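Local coordinates for putative phophotriesterase (PDB 3RHG), which is a dinuclear zinc amidohydrolase of the phosphotriesterase family that probably hydrolyses ester bonds, at residues 229-234 and 271-276; 250-255 and 278-283; 257-262 and 298-303; 315-320 and 331-336. All blocks are in the same frame, centred on the assembly; numbering follows the deposited sequence.

Contact 1 of 4, residues 229-234 and 271-276. With ZN (zinc ion), chain C; BEZ (benzoic acid), chain D.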
# COMPACT_ATOMS: atom_id res chain seq x y z
N HIS A 229 4.07 -16.87 -7.20
CA HIS A 229 2.92 -16.00 -7.21
C HIS A 229 1.68 -16.71 -6.64
O HIS A 229 0.57 -16.61 -7.17
CB HIS A 229 2.65 -15.50 -8.64
CG HIS A 229 3.88 -15.07 -9.37
ND1 HIS A 229 4.92 -14.41 -8.76
CD2 HIS A 229 4.24 -15.20 -10.67
CE1 HIS A 229 5.88 -14.18 -9.64
NE2 HIS A 229 5.49 -14.63 -10.81
N SER A 230 1.89 -17.41 -5.53
CA SER A 230 0.77 -18.01 -4.83
C SER A 230 0.01 -16.95 -4.03
O SER A 230 -1.10 -17.22 -3.56
CB SER A 230 1.28 -19.12 -3.89
OG SER A 230 1.89 -20.18 -4.62
N ASP A 231 0.59 -15.76 -3.87
CA ASP A 231 0.02 -14.75 -2.97
C ASP A 231 -1.46 -14.43 -3.27
O ASP A 231 -2.28 -14.37 -2.36
CB ASP A 231 0.84 -13.45 -2.94
CG ASP A 231 2.35 -13.69 -2.92
OD1 ASP A 231 3.02 -13.10 -2.05
OD2 ASP A 231 2.87 -14.46 -3.78
N PRO A 232 -1.81 -14.21 -4.56
CA PRO A 232 -3.19 -13.78 -4.79
C PRO A 232 -4.23 -14.88 -4.59
O PRO A 232 -5.43 -14.58 -4.67
CB PRO A 232 -3.18 -13.30 -6.26
CG PRO A 232 -1.72 -13.01 -6.56
CD PRO A 232 -1.00 -14.12 -5.79
N SER A 233 -3.80 -16.12 -4.36
CA SER A 233 -4.74 -17.18 -4.00
C SER A 233 -4.76 -17.46 -2.50
O SER A 233 -5.32 -18.46 -2.05
CB SER A 233 -4.52 -18.45 -4.81
OG SER A 233 -3.22 -19.00 -4.61
N GLY A 234 -4.20 -16.54 -1.72
CA GLY A 234 -4.03 -16.79 -0.27
C GLY A 234 -5.36 -16.92 0.48
O GLY A 234 -5.41 -17.57 1.54
N MET A 271 -0.75 -7.53 5.11
CA MET A 271 -1.55 -8.16 6.17
C MET A 271 -2.38 -9.33 5.65
O MET A 271 -2.58 -10.31 6.37
CB MET A 271 -2.44 -7.15 6.91
CG MET A 271 -1.67 -6.14 7.75
SD MET A 271 -0.45 -6.86 8.87
CE MET A 271 -1.49 -7.73 10.03
N ASP A 272 -2.88 -9.24 4.41
CA ASP A 272 -3.61 -10.37 3.80
C ASP A 272 -2.69 -11.59 3.80
O ASP A 272 -3.10 -12.71 4.07
CB ASP A 272 -3.97 -10.11 2.32
CG ASP A 272 -5.12 -9.13 2.13
OD1 ASP A 272 -6.00 -8.99 3.02
OD2 ASP A 272 -5.16 -8.50 1.01
N THR A 273 -1.44 -11.37 3.39
CA THR A 273 -0.51 -12.49 3.22
C THR A 273 -0.00 -13.00 4.58
O THR A 273 0.23 -14.20 4.74
CB THR A 273 0.61 -12.09 2.28
OG1 THR A 273 0.01 -11.87 0.99
CG2 THR A 273 1.66 -13.20 2.14
N VAL A 274 0.13 -12.10 5.55
CA VAL A 274 0.43 -12.53 6.93
C VAL A 274 -0.62 -13.55 7.37
O VAL A 274 -0.28 -14.61 7.88
CB VAL A 274 0.45 -11.33 7.90
CG1 VAL A 274 0.52 -11.80 9.36
CG2 VAL A 274 1.64 -10.41 7.58
N GLU A 275 -1.90 -13.25 7.15
CA GLU A 275 -2.98 -14.14 7.56
C GLU A 275 -2.99 -15.46 6.76
O GLU A 275 -3.21 -16.53 7.33
CB GLU A 275 -4.34 -13.44 7.44
CG GLU A 275 -5.48 -14.27 8.03
CD GLU A 275 -5.28 -14.64 9.51
OE1 GLU A 275 -4.73 -13.83 10.30
OE2 GLU A 275 -5.67 -15.77 9.89
N ALA A 276 -2.76 -15.38 5.46
CA ALA A 276 -2.74 -16.58 4.62
C ALA A 276 -1.60 -17.51 5.08
O ALA A 276 -1.80 -18.70 5.28
CB ALA A 276 -2.55 -16.21 3.15
ZN ZN C . 6.45 -14.45 -12.60
C BEZ D . 1.80 -11.00 -13.15
O1 BEZ D . 1.56 -12.20 -13.41
O2 BEZ D . 1.38 -10.11 -13.92
C1 BEZ D . 2.58 -10.62 -11.94
C2 BEZ D . 3.19 -11.59 -11.14
C3 BEZ D . 3.93 -11.21 -10.02
C4 BEZ D . 4.04 -9.87 -9.68
C5 BEZ D . 3.42 -8.90 -10.47
C6 BEZ D . 2.70 -9.27 -11.60
O HOH W 1 1.86 -11.01 -0.77
O HOH W 2 -1.86 -13.86 0.29
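Gly234 and Ala276 bring the backbones closest, with CA atoms 5.1 Å apart, where the turn following strand 225-227 runs up to helix 270-282. The turn is knitted internally: Gly234 N bonds to Asp231 O, and Ser230 O takes both the backbone N and the OG of Ser233, which reach it from one face of its carbonyl plane. Direct touching across the contact is sparse, amounting to 131 Å² of buried surface. The Ala276 methyl CB sits 3.6 Å from Gly234 O and 3.8 Å from Gly234 CA. Beside it, Thr273 OG1 stays 4.3 Å from Asp231 CB, and two waters fill the polar link. One is 2.7 Å from Thr273 OG1 and donates to Asp231 OD1; the other is 2.8 Å from Thr273 OG1 and donates to Asp231 O. Asp231 OD1 also accepts from the backbone N of Met254. At the start of the turn, His229 NE2 binds zinc at 2.0 Å in a site shared with Glu166 and His199. Atom C3 of the benzoic acid lies 3.5 Å above the centre of the His229 ring. The polar link between helix and turn thus runs through ordered water: Thr273 is tied to both the carboxylate and the carbonyl of Asp231, two residues along from a zinc ligand.

Contact 2 of 4, residues 250-255 and 278-283; sequences LEFDMI and ATLIER. With BEZ (benzoic acid), chain D.
Asp253 OD1 accepts the shortest clear hydrogen bond here, from His229 ND1. Because His229 holds zinc through its other nitrogen, Asp253 is a second-shell residue that, together with the metal bond, holds the imidazole in its rotation. Its neighbour Met254 turns to the ligand: the chain bends at its last torsion (chi3 67°), and CE comes within 3.8 Å of benzoic acid C4. The contact with helix 270-282 is made on strand 249-252, by side chains that point outward from the barrel, and is wholly apolar. Leu280 sends one branch to the strand. Its CD1 lies 3.8 Å from Phe252 CZ and 3.9 Å from Phe252 CE2, an approach oblique to the ring. With chi1 at -69°, Phe252 CG stands anti to the carbonyl carbon and its ring extends toward the helix. Leu250 CD1 adds a looser approach, 4.5 Å from Leu280 CD1. This is strand-to-helix packing within the beta-alpha-beta unit that ends in strand 289-291, whose Ile289 also touches Phe252 and Leu280. The two segments together bury 84 Å². Chemically, the strand gives the helix apolar side chains, Leu250 and Phe252, while the loop that follows it carries Asp253 to the metal centre and Met254 to the ligand.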
# COMPACT_ATOMS: atom_id res chain seq x y z
N LEU A 250 4.61 -23.86 -1.99
CA LEU A 250 3.92 -22.64 -2.38
C LEU A 250 4.83 -21.46 -2.06
O LEU A 250 5.28 -21.32 -0.93
CB LEU A 250 2.57 -22.47 -1.67
CG LEU A 250 1.49 -23.48 -2.08
CD1 LEU A 250 0.14 -23.08 -1.45
CD2 LEU A 250 1.36 -23.58 -3.59
N GLU A 251 5.07 -20.61 -3.04
CA GLU A 251 5.92 -19.46 -2.86
C GLU A 251 5.09 -18.18 -2.85
O GLU A 251 4.35 -17.89 -3.82
CB GLU A 251 6.96 -19.40 -3.98
CG GLU A 251 7.86 -18.18 -3.95
CD GLU A 251 8.90 -18.29 -5.04
OE1 GLU A 251 8.69 -17.79 -6.18
OE2 GLU A 251 9.93 -18.93 -4.76
N PHE A 252 5.17 -17.45 -1.74
CA PHE A 252 4.55 -16.16 -1.58
C PHE A 252 5.65 -15.17 -1.85
O PHE A 252 6.42 -14.82 -0.95
CB PHE A 252 3.97 -16.00 -0.16
CG PHE A 252 2.77 -16.88 0.09
CD1 PHE A 252 1.48 -16.35 0.05
CD2 PHE A 252 2.93 -18.24 0.35
CE1 PHE A 252 0.36 -17.17 0.27
CE2 PHE A 252 1.83 -19.08 0.58
CZ PHE A 252 0.54 -18.54 0.55
N ASP A 253 5.77 -14.77 -3.11
CA ASP A 253 6.90 -13.97 -3.54
C ASP A 253 6.49 -12.53 -3.89
O ASP A 253 7.28 -11.81 -4.52
CB ASP A 253 7.59 -14.64 -4.74
CG ASP A 253 6.61 -15.08 -5.80
OD1 ASP A 253 5.64 -14.34 -6.00
OD2 ASP A 253 6.78 -16.17 -6.38
N MET A 254 5.31 -12.09 -3.46
CA MET A 254 4.84 -10.73 -3.78
C MET A 254 4.71 -9.93 -2.49
O MET A 254 3.92 -8.99 -2.39
CB MET A 254 3.53 -10.77 -4.55
CG MET A 254 3.67 -11.55 -5.84
SD MET A 254 2.09 -12.06 -6.58
CE MET A 254 1.38 -10.49 -7.03
N ILE A 255 5.49 -10.32 -1.49
CA ILE A 255 5.31 -9.71 -0.18
C ILE A 255 5.84 -8.30 -0.19
O ILE A 255 7.03 -8.08 -0.45
CB ILE A 255 5.99 -10.58 0.92
CG1 ILE A 255 5.24 -11.92 1.02
CG2 ILE A 255 5.98 -9.86 2.30
CD1 ILE A 255 5.93 -12.93 1.93
N ALA A 278 0.14 -17.45 7.95
CA ALA A 278 -0.07 -17.88 9.35
C ALA A 278 -1.05 -19.04 9.37
O ALA A 278 -0.84 -20.03 10.08
CB ALA A 278 -0.59 -16.72 10.23
N THR A 279 -2.14 -18.91 8.61
CA THR A 279 -3.15 -19.98 8.59
C THR A 279 -2.61 -21.31 8.03
O THR A 279 -2.88 -22.40 8.57
CB THR A 279 -4.44 -19.52 7.89
OG1 THR A 279 -4.97 -18.39 8.61
CG2 THR A 279 -5.50 -20.63 7.85
N LEU A 280 -1.83 -21.24 6.95
CA LEU A 280 -1.22 -22.44 6.42
C LEU A 280 -0.29 -23.09 7.45
O LEU A 280 -0.25 -24.30 7.55
CB LEU A 280 -0.44 -22.12 5.13
CG LEU A 280 -1.32 -21.79 3.91
CD1 LEU A 280 -0.41 -21.48 2.70
CD2 LEU A 280 -2.28 -22.94 3.56
N ILE A 281 0.48 -22.28 8.17
CA ILE A 281 1.38 -22.82 9.22
C ILE A 281 0.55 -23.52 10.28
O ILE A 281 0.93 -24.59 10.77
CB ILE A 281 2.27 -21.68 9.85
CG1 ILE A 281 3.22 -21.14 8.76
CG2 ILE A 281 2.97 -22.17 11.13
CD1 ILE A 281 3.94 -19.85 9.13
N GLU A 282 -0.58 -22.92 10.65
CA GLU A 282 -1.41 -23.51 11.69
C GLU A 282 -2.07 -24.80 11.22
O GLU A 282 -2.40 -25.68 12.02
CB GLU A 282 -2.42 -22.49 12.24
CG GLU A 282 -1.70 -21.40 13.04
CD GLU A 282 -2.56 -20.22 13.40
OE1 GLU A 282 -3.62 -20.01 12.76
OE2 GLU A 282 -2.17 -19.49 14.34
N ARG A 283 -2.23 -24.93 9.90
CA ARG A 283 -2.75 -26.14 9.27
C ARG A 283 -1.64 -27.18 9.07
O ARG A 283 -1.92 -28.28 8.59
CB ARG A 283 -3.41 -25.83 7.92
CG ARG A 283 -4.79 -25.12 8.01
CD ARG A 283 -5.93 -26.12 8.22
NE ARG A 283 -6.31 -26.79 6.98
CZ ARG A 283 -7.27 -26.35 6.15
NH1 ARG A 283 -7.94 -25.25 6.44
NH2 ARG A 283 -7.54 -27.02 5.03
C BEZ D . 1.80 -11.00 -13.15
O1 BEZ D . 1.56 -12.20 -13.41
O2 BEZ D . 1.38 -10.11 -13.92
C1 BEZ D . 2.58 -10.62 -11.94
C2 BEZ D . 3.19 -11.59 -11.14
C3 BEZ D . 3.93 -11.21 -10.02
C4 BEZ D . 4.04 -9.87 -9.68
C5 BEZ D . 3.42 -8.90 -10.47
C6 BEZ D . 2.70 -9.27 -11.60

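Contact 3 of 4, residues 257-262 and 298-303; sequences LDISFP and KQMWAK. With BEZ (benzoic acid), chain D.
Leu257 and Met300 form the tight part of this contact, and the branches of Leu257 divide the work. Its CD1 lies 3.3 Å from Met300 CE, closer than usual for two carbons, and 3.5 Å from Met300 SD, while CD2 faces the ligand, 3.9 Å from benzoic acid C4. A turn about the bond from CG to SD of Met300 (chi3 64°) carries CE back to the leucine. At a second close point Ile259 meets Gln299 coming from the opposite direction, with Gln299 NE2 3.4 Å from both Ile259 CD1 and Ile259 CG1. This is packing of an amide against aliphatic carbons; the amide meets its polar needs outside, OE1 accepting from Asn68 and NE2 donating to Leu58 O. Ile259 CD1 and Met300 CG, at 4.3 Å, mark a slacker approach. The loose side is made of Asp258, Ser260 and Pro262, which are partly exposed and do not touch 298-303. Asp258 OD2 is nevertheless held by Asn307.

Phe261 makes no contact across to 298-303 but lines the pocket. Ile259 CG2 lies over one face of its ring, 3.6 Å above the plane, and the benzoic acid lies over the opposite face, with C5 3.6 Å from Phe261 CZ. Both segments are loops of the barrel: 257-262 leads from strand 249-252 toward helix 270-282, and 298-303 from strand 289-291 toward helix 311-322. Trp301 rests on helix 74-86, while Lys303 packs against Asp53 of the second subunit.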
# COMPACT_ATOMS: atom_id res chain seq x y z
N LEU A 257 4.69 -6.08 -2.35
CA LEU A 257 4.65 -5.59 -3.72
C LEU A 257 3.88 -4.23 -3.80
O LEU A 257 4.36 -3.24 -4.38
CB LEU A 257 4.08 -6.67 -4.65
CG LEU A 257 3.82 -6.27 -6.10
CD1 LEU A 257 5.13 -6.03 -6.74
CD2 LEU A 257 3.06 -7.35 -6.81
N ASP A 258 2.70 -4.19 -3.20
CA ASP A 258 1.95 -2.94 -2.97
C ASP A 258 1.64 -2.20 -4.26
O ASP A 258 1.78 -0.97 -4.33
CB ASP A 258 2.70 -1.99 -2.02
CG ASP A 258 2.83 -2.53 -0.58
OD1 ASP A 258 2.29 -3.62 -0.24
OD2 ASP A 258 3.49 -1.83 0.22
N ILE A 259 1.22 -2.94 -5.28
CA ILE A 259 0.94 -2.34 -6.59
C ILE A 259 -0.39 -2.89 -7.08
O ILE A 259 -0.73 -4.06 -6.83
CB ILE A 259 2.04 -2.69 -7.62
CG1 ILE A 259 3.39 -2.10 -7.21
CG2 ILE A 259 1.67 -2.20 -9.02
CD1 ILE A 259 4.58 -2.59 -8.10
N SER A 260 -1.14 -2.03 -7.76
CA SER A 260 -2.36 -2.44 -8.43
C SER A 260 -2.13 -2.37 -9.94
O SER A 260 -1.68 -1.34 -10.47
CB SER A 260 -3.54 -1.57 -7.99
OG SER A 260 -3.68 -1.57 -6.56
N PHE A 261 -2.44 -3.45 -10.63
CA PHE A 261 -2.25 -3.52 -12.06
C PHE A 261 -3.57 -3.23 -12.77
O PHE A 261 -4.64 -3.66 -12.32
CB PHE A 261 -1.64 -4.87 -12.43
CG PHE A 261 -0.34 -5.14 -11.74
CD1 PHE A 261 0.85 -4.66 -12.27
CD2 PHE A 261 -0.32 -5.80 -10.51
CE1 PHE A 261 2.05 -4.87 -11.62
CE2 PHE A 261 0.88 -6.01 -9.84
CZ PHE A 261 2.06 -5.56 -10.39
N PRO A 262 -3.52 -2.47 -13.86
CA PRO A 262 -4.78 -2.13 -14.52
C PRO A 262 -5.58 -3.35 -15.00
O PRO A 262 -6.81 -3.30 -15.03
CB PRO A 262 -4.34 -1.25 -15.69
CG PRO A 262 -3.02 -0.67 -15.26
CD PRO A 262 -2.40 -1.61 -14.26
N LYS A 298 11.67 -0.72 -10.89
CA LYS A 298 12.47 0.21 -10.11
C LYS A 298 11.68 0.78 -8.94
O LYS A 298 12.26 1.16 -7.92
CB LYS A 298 13.05 1.34 -11.00
CG LYS A 298 14.06 0.86 -12.04
CD LYS A 298 14.80 2.04 -12.65
CE LYS A 298 15.72 1.58 -13.76
NZ LYS A 298 16.46 2.74 -14.36
N GLN A 299 10.35 0.88 -9.09
CA GLN A 299 9.53 1.46 -8.03
C GLN A 299 9.56 0.61 -6.76
O GLN A 299 9.20 1.09 -5.68
CB GLN A 299 8.09 1.63 -8.49
CG GLN A 299 7.31 0.34 -8.50
CD GLN A 299 5.96 0.53 -9.15
OE1 GLN A 299 5.84 0.50 -10.37
NE2 GLN A 299 4.93 0.74 -8.33
N MET A 300 9.99 -0.65 -6.88
CA MET A 300 10.03 -1.50 -5.70
C MET A 300 11.26 -1.30 -4.83
O MET A 300 11.31 -1.76 -3.67
CB MET A 300 9.89 -2.97 -6.10
CG MET A 300 8.59 -3.24 -6.83
SD MET A 300 8.39 -4.93 -7.40
CE MET A 300 8.33 -5.84 -5.83
N TRP A 301 12.28 -0.63 -5.37
CA TRP A 301 13.48 -0.37 -4.59
C TRP A 301 13.16 0.53 -3.40
O TRP A 301 12.37 1.49 -3.53
CB TRP A 301 14.50 0.34 -5.47
CG TRP A 301 15.09 -0.51 -6.53
CD1 TRP A 301 15.16 -1.89 -6.56
CD2 TRP A 301 15.79 -0.05 -7.68
NE1 TRP A 301 15.84 -2.30 -7.69
CE2 TRP A 301 16.23 -1.19 -8.40
CE3 TRP A 301 16.06 1.22 -8.20
CZ2 TRP A 301 16.94 -1.09 -9.60
CZ3 TRP A 301 16.77 1.32 -9.38
CH2 TRP A 301 17.20 0.17 -10.07
N ALA A 302 13.75 0.24 -2.23
CA ALA A 302 13.56 1.09 -1.05
C ALA A 302 13.98 2.55 -1.25
O ALA A 302 13.35 3.46 -0.71
CB ALA A 302 14.29 0.49 0.16
N LYS A 303 15.04 2.78 -2.03
CA LYS A 303 15.51 4.14 -2.31
C LYS A 303 14.43 4.97 -3.03
O LYS A 303 14.45 6.21 -3.03
CB LYS A 303 16.81 4.11 -3.13
CG LYS A 303 16.66 3.52 -4.53
CD LYS A 303 17.99 3.02 -5.10
CE LYS A 303 18.71 4.12 -5.86
NZ LYS A 303 18.88 5.34 -5.02
C BEZ D . 1.80 -11.00 -13.15
O1 BEZ D . 1.56 -12.20 -13.41
O2 BEZ D . 1.38 -10.11 -13.92
C1 BEZ D . 2.58 -10.62 -11.94
C2 BEZ D . 3.19 -11.59 -11.14
C3 BEZ D . 3.93 -11.21 -10.02
C4 BEZ D . 4.04 -9.87 -9.68
C5 BEZ D . 3.42 -8.90 -10.47
C6 BEZ D . 2.70 -9.27 -11.60

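Contact 4 of 4, residues 315-320 and 331-336; sequences VFLSLL and DKLCID
This is apolar packing between two helices on the outside of the (beta/alpha)8 barrel characteristic of amidohydrolases. Helix 311-322, which follows the last barrel strand, 289-291, meets the end of the short helix 327-333. The evidence is entirely from carbon and sulfur atoms: no hydrogen bond crosses, 153 Å² is buried, and the nearest CA atoms, those of Leu317 and Asp331, remain 8.4 Å apart, a spacing bridged by side chains.

Leu317 and Leu320, one turn apart, face the second segment together. Leu317 straddles the thiol of Cys334, its CD1 3.9 Å and its CD2 4.1 Å from Cys334 SG. The same CD2 comes to 4.3 Å from Leu333 CD1, so Leu317 bridges two neighbouring residues. Helix 327-333 is weakly bonded at this end; the chain turns through Cys334, whose backbone bonds with Thr20, and Ile335 takes the N-cap position of helix 336-343. Beneath the pair of helices lies the barrel wall, where Leu317, Leu333 and Cys334 all touch Leu291. Other residues of helix 311-322 serve the dimer, Leu319 packing on Tyr39 and Ser318 on Phe41 of the second subunit. Leu320 and Leu333 both set CG beside the backbone N (chi1 -69° and -74°) and reach toward each other tip to tip, ending in a tight methyl contact, Leu320 CD1 to Leu333 CD1 at 3.4 Å.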
# COMPACT_ATOMS: atom_id res chain seq x y z
N VAL A 315 10.30 -7.08 8.30
CA VAL A 315 8.93 -6.76 8.65
C VAL A 315 7.96 -7.92 8.60
O VAL A 315 7.25 -8.17 9.54
CB VAL A 315 8.39 -5.66 7.76
CG1 VAL A 315 6.94 -5.40 8.03
CG2 VAL A 315 9.22 -4.42 7.95
N PHE A 316 7.97 -8.67 7.52
CA PHE A 316 7.02 -9.79 7.42
C PHE A 316 7.20 -10.81 8.57
O PHE A 316 6.20 -11.25 9.16
CB PHE A 316 7.12 -10.48 6.06
CG PHE A 316 6.02 -11.46 5.81
CD1 PHE A 316 4.76 -11.01 5.42
CD2 PHE A 316 6.24 -12.84 5.96
CE1 PHE A 316 3.71 -11.91 5.18
CE2 PHE A 316 5.19 -13.76 5.73
CZ PHE A 316 3.92 -13.28 5.32
N LEU A 317 8.44 -11.18 8.88
CA LEU A 317 8.67 -12.14 9.97
C LEU A 317 8.21 -11.58 11.32
O LEU A 317 7.74 -12.34 12.18
CB LEU A 317 10.14 -12.60 10.03
CG LEU A 317 10.62 -13.35 8.77
CD1 LEU A 317 12.03 -13.94 9.00
CD2 LEU A 317 9.66 -14.45 8.37
N SER A 318 8.36 -10.26 11.53
CA SER A 318 7.87 -9.60 12.76
C SER A 318 6.35 -9.64 12.83
O SER A 318 5.76 -9.86 13.90
CB SER A 318 8.31 -8.13 12.83
OG SER A 318 9.68 -8.05 13.12
N LEU A 319 5.71 -9.39 11.69
CA LEU A 319 4.27 -9.47 11.63
C LEU A 319 3.76 -10.88 11.95
O LEU A 319 2.74 -11.03 12.62
CB LEU A 319 3.76 -8.99 10.26
CG LEU A 319 3.96 -7.49 9.99
CD1 LEU A 319 3.44 -7.11 8.57
CD2 LEU A 319 3.31 -6.63 11.08
N LEU A 320 4.45 -11.91 11.46
CA LEU A 320 4.07 -13.29 11.81
C LEU A 320 4.19 -13.55 13.30
O LEU A 320 3.36 -14.26 13.88
CB LEU A 320 4.90 -14.33 11.04
CG LEU A 320 4.66 -14.47 9.55
CD1 LEU A 320 5.70 -15.46 8.94
CD2 LEU A 320 3.21 -14.91 9.28
N ASP A 331 11.92 -18.81 12.22
CA ASP A 331 13.36 -18.89 11.93
C ASP A 331 13.66 -19.79 10.72
O ASP A 331 14.67 -19.61 10.03
CB ASP A 331 14.14 -19.37 13.17
CG ASP A 331 14.17 -18.33 14.30
OD1 ASP A 331 14.57 -18.67 15.44
OD2 ASP A 331 13.78 -17.17 14.06
N LYS A 332 12.79 -20.75 10.45
CA LYS A 332 13.01 -21.65 9.31
C LYS A 332 12.53 -21.08 7.98
O LYS A 332 13.01 -21.50 6.91
CB LYS A 332 12.33 -23.01 9.55
CG LYS A 332 12.96 -23.82 10.68
CD LYS A 332 12.22 -25.14 10.95
CE LYS A 332 12.73 -25.80 12.23
NZ LYS A 332 12.06 -27.11 12.53
N LEU A 333 11.57 -20.15 8.03
CA LEU A 333 10.86 -19.74 6.80
C LEU A 333 11.79 -19.15 5.75
O LEU A 333 11.56 -19.35 4.57
CB LEU A 333 9.74 -18.74 7.11
CG LEU A 333 8.49 -19.32 7.77
CD1 LEU A 333 7.56 -18.19 8.18
CD2 LEU A 333 7.76 -20.29 6.83
N CYS A 334 12.81 -18.41 6.20
CA CYS A 334 13.72 -17.72 5.28
C CYS A 334 15.12 -18.32 5.27
O CYS A 334 16.04 -17.74 4.67
CB CYS A 334 13.82 -16.23 5.61
SG CYS A 334 12.26 -15.36 5.40
N ILE A 335 15.30 -19.43 5.99
CA ILE A 335 16.60 -20.10 6.07
C ILE A 335 16.49 -21.57 5.66
O ILE A 335 16.76 -21.92 4.50
CB ILE A 335 17.20 -19.97 7.49
CG1 ILE A 335 17.32 -18.48 7.84
CG2 ILE A 335 18.58 -20.64 7.55
CD1 ILE A 335 17.73 -18.19 9.26
N ASP A 336 16.02 -22.43 6.58
CA ASP A 336 15.88 -23.85 6.28
C ASP A 336 15.01 -24.11 5.04
O ASP A 336 15.34 -24.97 4.22
CB ASP A 336 15.27 -24.62 7.45
CG ASP A 336 16.02 -24.40 8.74
OD1 ASP A 336 16.25 -25.40 9.47
OD2 ASP A 336 16.35 -23.23 9.05

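In the fold
Followed from the N terminus, the chain opens contact 1 at 229-234, then contact 2 at 250-255 and contact 3 at 257-262 before any closes. Helix 270-282 then closes contact 1 at 271-276 and contact 2 at 278-283, and 298-303 closes contact 3 after strand 289-291. These three cross one another, none nesting inside another, and all reach the benzoic acid. Contacts 1 and 2, with centres 6 Å apart, touch directly. Contact 4 follows in series as a short local closure, yet its helix 311-322 packs on helix 270-282 through Val274 and Phe316. Together they tie barrel strands and outer helices to the loops round the pocket.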